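Long-range contact in Rio2 kinase (Chaetomium thermophilum, PDB 4GYI), which probably phosphorylates serine and threonine residues of proteins with magnesium-ATP, and acts as an ATPase on the maturing pre-40S ribosomal subunit: residues Leu4-Trp17 with Gly80-Ala92. Sequence-based numbering, arbitrary orientation.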
loop_
_atom_site.group_PDB
_atom_site.type_symbol
_atom_site.label_atom_id
_atom_site.label_comp_id
_atom_site.label_asym_id
_atom_site.label_seq_id
_atom_site.Cartn_x
_atom_site.Cartn_y
_atom_site.Cartn_z
ATOM N N LEU A 4 -8.534 -0.372 -13.430
ATOM C CA LEU A 4 -8.373 -1.820 -13.578
ATOM C C LEU A 4 -9.706 -2.538 -13.820
ATOM O O LEU A 4 -10.616 -2.489 -12.986
ATOM C CB LEU A 4 -7.665 -2.416 -12.353
ATOM C CG LEU A 4 -7.623 -3.944 -12.220
ATOM C CD1 LEU A 4 -6.651 -4.616 -13.224
ATOM C CD2 LEU A 4 -7.288 -4.323 -10.778
ATOM N N ASP A 5 -9.821 -3.205 -14.963
ATOM C CA ASP A 5 -11.015 -3.997 -15.242
ATOM C C ASP A 5 -10.747 -5.485 -15.060
ATOM O O ASP A 5 -9.768 -6.026 -15.577
ATOM C CB ASP A 5 -11.577 -3.704 -16.638
ATOM C CG ASP A 5 -10.536 -3.837 -17.729
ATOM O OD1 ASP A 5 -9.746 -2.885 -17.913
ATOM O OD2 ASP A 5 -10.514 -4.888 -18.410
ATOM N N THR A 6 -11.617 -6.142 -14.307
ATOM C CA THR A 6 -11.459 -7.562 -14.033
ATOM C C THR A 6 -12.428 -8.396 -14.859
ATOM O O THR A 6 -12.740 -9.526 -14.490
ATOM C CB THR A 6 -11.728 -7.867 -12.559
ATOM O OG1 THR A 6 -13.108 -7.599 -12.270
ATOM C CG2 THR A 6 -10.835 -7.016 -11.665
ATOM N N ARG A 7 -12.910 -7.834 -15.964
ATOM C CA ARG A 7 -13.829 -8.558 -16.849
ATOM C C ARG A 7 -13.203 -9.842 -17.410
ATOM O O ARG A 7 -13.816 -10.908 -17.377
ATOM C CB ARG A 7 -14.293 -7.667 -18.011
ATOM C CG ARG A 7 -15.118 -6.442 -17.622
ATOM C CD ARG A 7 -15.600 -5.701 -18.872
ATOM N NE ARG A 7 -16.358 -4.489 -18.564
ATOM C CZ ARG A 7 -16.976 -3.740 -19.476
ATOM N NH1 ARG A 7 -16.930 -4.079 -20.758
ATOM N NH2 ARG A 7 -17.644 -2.653 -19.109
ATOM N N ALA A 8 -11.979 -9.732 -17.919
ATOM C CA ALA A 8 -11.318 -10.844 -18.597
ATOM C C ALA A 8 -10.956 -11.970 -17.644
ATOM O O ALA A 8 -10.823 -13.122 -18.053
ATOM C CB ALA A 8 -10.079 -10.357 -19.318
ATOM N N MET A 9 -10.803 -11.617 -16.376
ATOM C CA MET A 9 -10.389 -12.537 -15.322
ATOM C C MET A 9 -11.019 -13.928 -15.399
ATOM O O MET A 9 -10.366 -14.929 -15.090
ATOM C CB MET A 9 -10.714 -11.920 -13.970
ATOM C CG MET A 9 -10.160 -12.680 -12.815
ATOM S SD MET A 9 -8.847 -11.727 -12.069
ATOM C CE MET A 9 -8.169 -12.976 -10.977
ATOM N N ARG A 10 -12.280 -13.991 -15.815
ATOM C CA ARG A 10 -12.975 -15.276 -15.918
ATOM C C ARG A 10 -12.869 -15.959 -17.279
ATOM O O ARG A 10 -13.048 -17.172 -17.382
ATOM C CB ARG A 10 -14.436 -15.143 -15.492
ATOM C CG ARG A 10 -14.609 -15.224 -13.998
ATOM C CD ARG A 10 -15.201 -13.956 -13.448
ATOM N NE ARG A 10 -16.656 -14.030 -13.368
ATOM C CZ ARG A 10 -17.486 -13.418 -14.204
ATOM N NH1 ARG A 10 -17.013 -12.674 -15.196
ATOM N NH2 ARG A 10 -18.793 -13.546 -14.043
ATOM N N HIS A 11 -12.578 -15.188 -18.320
ATOM C CA HIS A 11 -12.283 -15.764 -19.629
ATOM C C HIS A 11 -11.010 -16.618 -19.589
ATOM O O HIS A 11 -10.830 -17.513 -20.418
ATOM C CB HIS A 11 -12.126 -14.663 -20.688
ATOM C CG HIS A 11 -13.418 -14.037 -21.116
ATOM N ND1 HIS A 11 -13.487 -12.773 -21.665
ATOM C CD2 HIS A 11 -14.691 -14.500 -21.083
ATOM C CE1 HIS A 11 -14.745 -12.484 -21.944
ATOM N NE2 HIS A 11 -15.496 -13.516 -21.603
ATOM N N LEU A 12 -10.127 -16.346 -18.628
ATOM C CA LEU A 12 -8.814 -16.990 -18.606
ATOM C C LEU A 12 -8.864 -18.450 -18.166
ATOM O O LEU A 12 -9.472 -18.779 -17.145
ATOM C CB LEU A 12 -7.837 -16.202 -17.733
ATOM C CG LEU A 12 -7.568 -14.778 -18.235
ATOM C CD1 LEU A 12 -6.695 -14.010 -17.271
ATOM C CD2 LEU A 12 -6.910 -14.827 -19.594
ATOM N N THR A 13 -8.216 -19.313 -18.949
ATOM C CA THR A 13 -8.155 -20.748 -18.667
ATOM C C THR A 13 -7.007 -21.084 -17.731
ATOM O O THR A 13 -6.220 -20.213 -17.354
ATOM C CB THR A 13 -7.940 -21.577 -19.943
ATOM O OG1 THR A 13 -6.663 -21.260 -20.502
ATOM C CG2 THR A 13 -9.028 -21.292 -20.968
ATOM N N ALA A 14 -6.907 -22.358 -17.372
ATOM C CA ALA A 14 -5.884 -22.810 -16.435
ATOM C C ALA A 14 -4.476 -22.568 -16.971
ATOM O O ALA A 14 -3.605 -22.061 -16.250
ATOM C CB ALA A 14 -6.087 -24.279 -16.088
ATOM N N GLU A 15 -4.248 -22.905 -18.238
ATOM C CA GLU A 15 -2.951 -22.585 -18.829
ATOM C C GLU A 15 -2.837 -21.150 -19.374
ATOM O O GLU A 15 -1.792 -20.764 -19.881
ATOM C CB GLU A 15 -2.486 -23.638 -19.846
ATOM C CG GLU A 15 -1.462 -24.627 -19.255
ATOM C CD GLU A 15 -0.236 -24.849 -20.144
ATOM O OE1 GLU A 15 0.711 -25.542 -19.700
ATOM O OE2 GLU A 15 -0.214 -24.336 -21.285
ATOM N N ASP A 16 -3.890 -20.352 -19.265
ATOM C CA ASP A 16 -3.698 -18.919 -19.483
ATOM C C ASP A 16 -2.988 -18.365 -18.263
ATOM O O ASP A 16 -2.061 -17.553 -18.371
ATOM C CB ASP A 16 -5.013 -18.188 -19.707
ATOM C CG ASP A 16 -5.579 -18.430 -21.084
ATOM O OD1 ASP A 16 -4.803 -18.829 -21.974
ATOM O OD2 ASP A 16 -6.795 -18.225 -21.272
ATOM N N TRP A 17 -3.419 -18.832 -17.098
ATOM C CA TRP A 17 -2.767 -18.480 -15.845
ATOM C C TRP A 17 -1.319 -18.970 -15.766
ATOM O O TRP A 17 -0.428 -18.241 -15.335
ATOM C CB TRP A 17 -3.595 -18.980 -14.665
ATOM C CG TRP A 17 -4.851 -18.182 -14.501
ATOM C CD1 TRP A 17 -6.122 -18.582 -14.775
ATOM C CD2 TRP A 17 -4.938 -16.813 -14.088
ATOM N NE1 TRP A 17 -7.004 -17.557 -14.523
ATOM C CE2 TRP A 17 -6.301 -16.462 -14.095
ATOM C CE3 TRP A 17 -3.994 -15.857 -13.690
ATOM C CZ2 TRP A 17 -6.746 -15.191 -13.719
ATOM C CZ3 TRP A 17 -4.436 -14.596 -13.315
ATOM C CH2 TRP A 17 -5.797 -14.276 -13.331
ATOM N N GLY A 80 -1.367 -4.517 -15.673
ATOM C CA GLY A 80 -2.623 -5.244 -15.590
ATOM C C GLY A 80 -2.360 -6.712 -15.314
ATOM O O GLY A 80 -3.052 -7.340 -14.509
ATOM N N GLY A 81 -1.341 -7.258 -15.974
ATOM C CA GLY A 81 -0.958 -8.649 -15.771
ATOM C C GLY A 81 -0.604 -8.981 -14.329
ATOM O O GLY A 81 -1.053 -10.001 -13.789
ATOM N N LEU A 82 0.182 -8.104 -13.699
ATOM C CA LEU A 82 0.570 -8.258 -12.293
ATOM C C LEU A 82 -0.644 -8.182 -11.356
ATOM O O LEU A 82 -0.794 -9.007 -10.451
ATOM C CB LEU A 82 1.624 -7.189 -11.914
ATOM C CG LEU A 82 2.374 -7.393 -10.586
ATOM C CD1 LEU A 82 3.278 -8.636 -10.662
ATOM C CD2 LEU A 82 3.176 -6.155 -10.176
ATOM N N ASP A 83 -1.495 -7.170 -11.571
ATOM C CA ASP A 83 -2.795 -7.046 -10.881
ATOM C C ASP A 83 -3.535 -8.391 -10.912
ATOM O O ASP A 83 -3.911 -8.940 -9.870
ATOM C CB ASP A 83 -3.688 -5.992 -11.575
ATOM C CG ASP A 83 -3.144 -4.560 -11.467
ATOM O OD1 ASP A 83 -2.169 -4.323 -10.716
ATOM O OD2 ASP A 83 -3.721 -3.658 -12.129
ATOM N N TYR A 84 -3.717 -8.924 -12.123
ATOM C CA TYR A 84 -4.439 -10.188 -12.303
ATOM C C TYR A 84 -3.780 -11.319 -11.520
ATOM O O TYR A 84 -4.456 -12.074 -10.830
ATOM C CB TYR A 84 -4.529 -10.572 -13.782
ATOM C CG TYR A 84 -5.747 -10.034 -14.503
ATOM C CD1 TYR A 84 -6.511 -10.857 -15.329
ATOM C CD2 TYR A 84 -6.127 -8.706 -14.372
ATOM C CE1 TYR A 84 -7.614 -10.367 -16.008
ATOM C CE2 TYR A 84 -7.234 -8.210 -15.041
ATOM C CZ TYR A 84 -7.969 -9.042 -15.857
ATOM O OH TYR A 84 -9.064 -8.540 -16.520
ATOM N N LEU A 85 -2.454 -11.415 -11.619
ATOM C CA LEU A 85 -1.717 -12.433 -10.879
ATOM C C LEU A 85 -1.923 -12.291 -9.377
ATOM O O LEU A 85 -2.107 -13.284 -8.688
ATOM C CB LEU A 85 -0.227 -12.378 -11.208
ATOM C CG LEU A 85 0.141 -12.957 -12.568
ATOM C CD1 LEU A 85 1.575 -12.618 -12.920
ATOM C CD2 LEU A 85 -0.081 -14.472 -12.576
ATOM N N ALA A 86 -1.894 -11.056 -8.877
ATOM C CA ALA A 86 -2.157 -10.818 -7.461
ATOM C C ALA A 86 -3.554 -11.282 -7.067
ATOM O O ALA A 86 -3.724 -11.942 -6.061
ATOM C CB ALA A 86 -1.981 -9.335 -7.116
ATOM N N LEU A 87 -4.557 -10.904 -7.855
ATOM C CA LEU A 87 -5.939 -11.287 -7.567
ATOM C C LEU A 87 -6.119 -12.800 -7.562
ATOM O O LEU A 87 -6.818 -13.351 -6.715
ATOM C CB LEU A 87 -6.901 -10.673 -8.581
ATOM C CG LEU A 87 -7.386 -9.252 -8.308
ATOM C CD1 LEU A 87 -8.160 -8.725 -9.505
ATOM C CD2 LEU A 87 -8.248 -9.232 -7.053
ATOM N N HIS A 88 -5.485 -13.459 -8.523
ATOM C CA HIS A 88 -5.548 -14.907 -8.652
ATOM C C HIS A 88 -5.022 -15.582 -7.386
ATOM O O HIS A 88 -5.609 -16.539 -6.866
ATOM C CB HIS A 88 -4.721 -15.336 -9.859
ATOM C CG HIS A 88 -5.003 -16.728 -10.314
ATOM N ND1 HIS A 88 -6.214 -17.100 -10.857
ATOM C CD2 HIS A 88 -4.236 -17.842 -10.298
ATOM C CE1 HIS A 88 -6.180 -18.384 -11.162
ATOM N NE2 HIS A 88 -4.991 -18.857 -10.834
ATOM N N THR A 89 -3.910 -15.062 -6.884
ATOM C CA THR A 89 -3.321 -15.573 -5.662
ATOM C C THR A 89 -4.271 -15.357 -4.484
ATOM O O THR A 89 -4.472 -16.265 -3.675
ATOM C CB THR A 89 -1.956 -14.914 -5.399
ATOM O OG1 THR A 89 -1.055 -15.294 -6.439
ATOM C CG2 THR A 89 -1.372 -15.341 -4.059
ATOM N N HIS A 90 -4.869 -14.171 -4.392
ATOM C CA HIS A 90 -5.829 -13.917 -3.315
ATOM C C HIS A 90 -7.062 -14.828 -3.438
ATOM O O HIS A 90 -7.596 -15.290 -2.437
ATOM C CB HIS A 90 -6.282 -12.458 -3.296
ATOM C CG HIS A 90 -5.210 -11.488 -2.920
ATOM N ND1 HIS A 90 -4.467 -11.610 -1.765
ATOM C CD2 HIS A 90 -4.772 -10.362 -3.534
ATOM C CE1 HIS A 90 -3.607 -10.608 -1.692
ATOM N NE2 HIS A 90 -3.770 -9.836 -2.753
ATOM N N ALA A 91 -7.513 -15.063 -4.667
ATOM C CA ALA A 91 -8.636 -15.956 -4.910
ATOM C C ALA A 91 -8.291 -17.375 -4.494
ATOM O O ALA A 91 -9.080 -18.040 -3.808
ATOM C CB ALA A 91 -9.023 -15.933 -6.380
ATOM N N ALA A 92 -7.110 -17.838 -4.919
ATOM C CA ALA A 92 -6.716 -19.236 -4.733
ATOM C C ALA A 92 -6.529 -19.561 -3.263
ATOM O O ALA A 92 -6.837 -20.669 -2.826
ATOM C CB ALA A 92 -5.452 -19.543 -5.505
#
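The indole of W17 takes the imidazole of H88 against one face in a face-to-face stack, the five-membered ring and the imidazole having centroids 3.8 Å apart and planes inclined by 15°. CB of H88 continues the cover as a CH-pi contact over the six-membered ring, while L12 CD1 lies off-centre over the opposite indole face. Two flat rings suit this join because they meet over a broad area; with CG of H88 anti to its backbone N (chi1 -164°), the imidazole spreads across the indole. With W17 replaced by an alanine, H88 would probably lose its stacking partner and a gap is likely to open beside Y84 CB and L85.

The phenol of Y84 carries M9 SD over one face, 4.3 Å from the ring centroid, a Met-aromatic contact. At its edge sit D5 O and L12 CD1, the latter 3.7 Å from Y84 CD1. A tyrosine fits here because its ring packs against M9 and L12 while its hydroxyl donates to the main chain, Y84 OH lying 2.8 Å from D5 O, the donor tilted 19° from the carbonyl plane. The flexible M9 chain bends at chi2, and its CE reaches L87 CB at 3.6 Å. Farther along, L4 CD1 packs 3.7 Å from D83 CB; the D83 carboxylate is occupied elsewhere, by H186 and in a salt bridge with R128.

At the start of helix 14-26, N-cap T13 and D16 form a capping box, T13 N donating to D16 OD2 and T13 OG1 weakly accepting from D16 N. The N-terminal arm and the first turn of this helix thus pack against one side of helix 79-92, whose L87 and H90 touch strand 121-127 of the kinase domain, within the helix-turn-helix-related (winged-helix) N-terminal domain characteristic of Rio2.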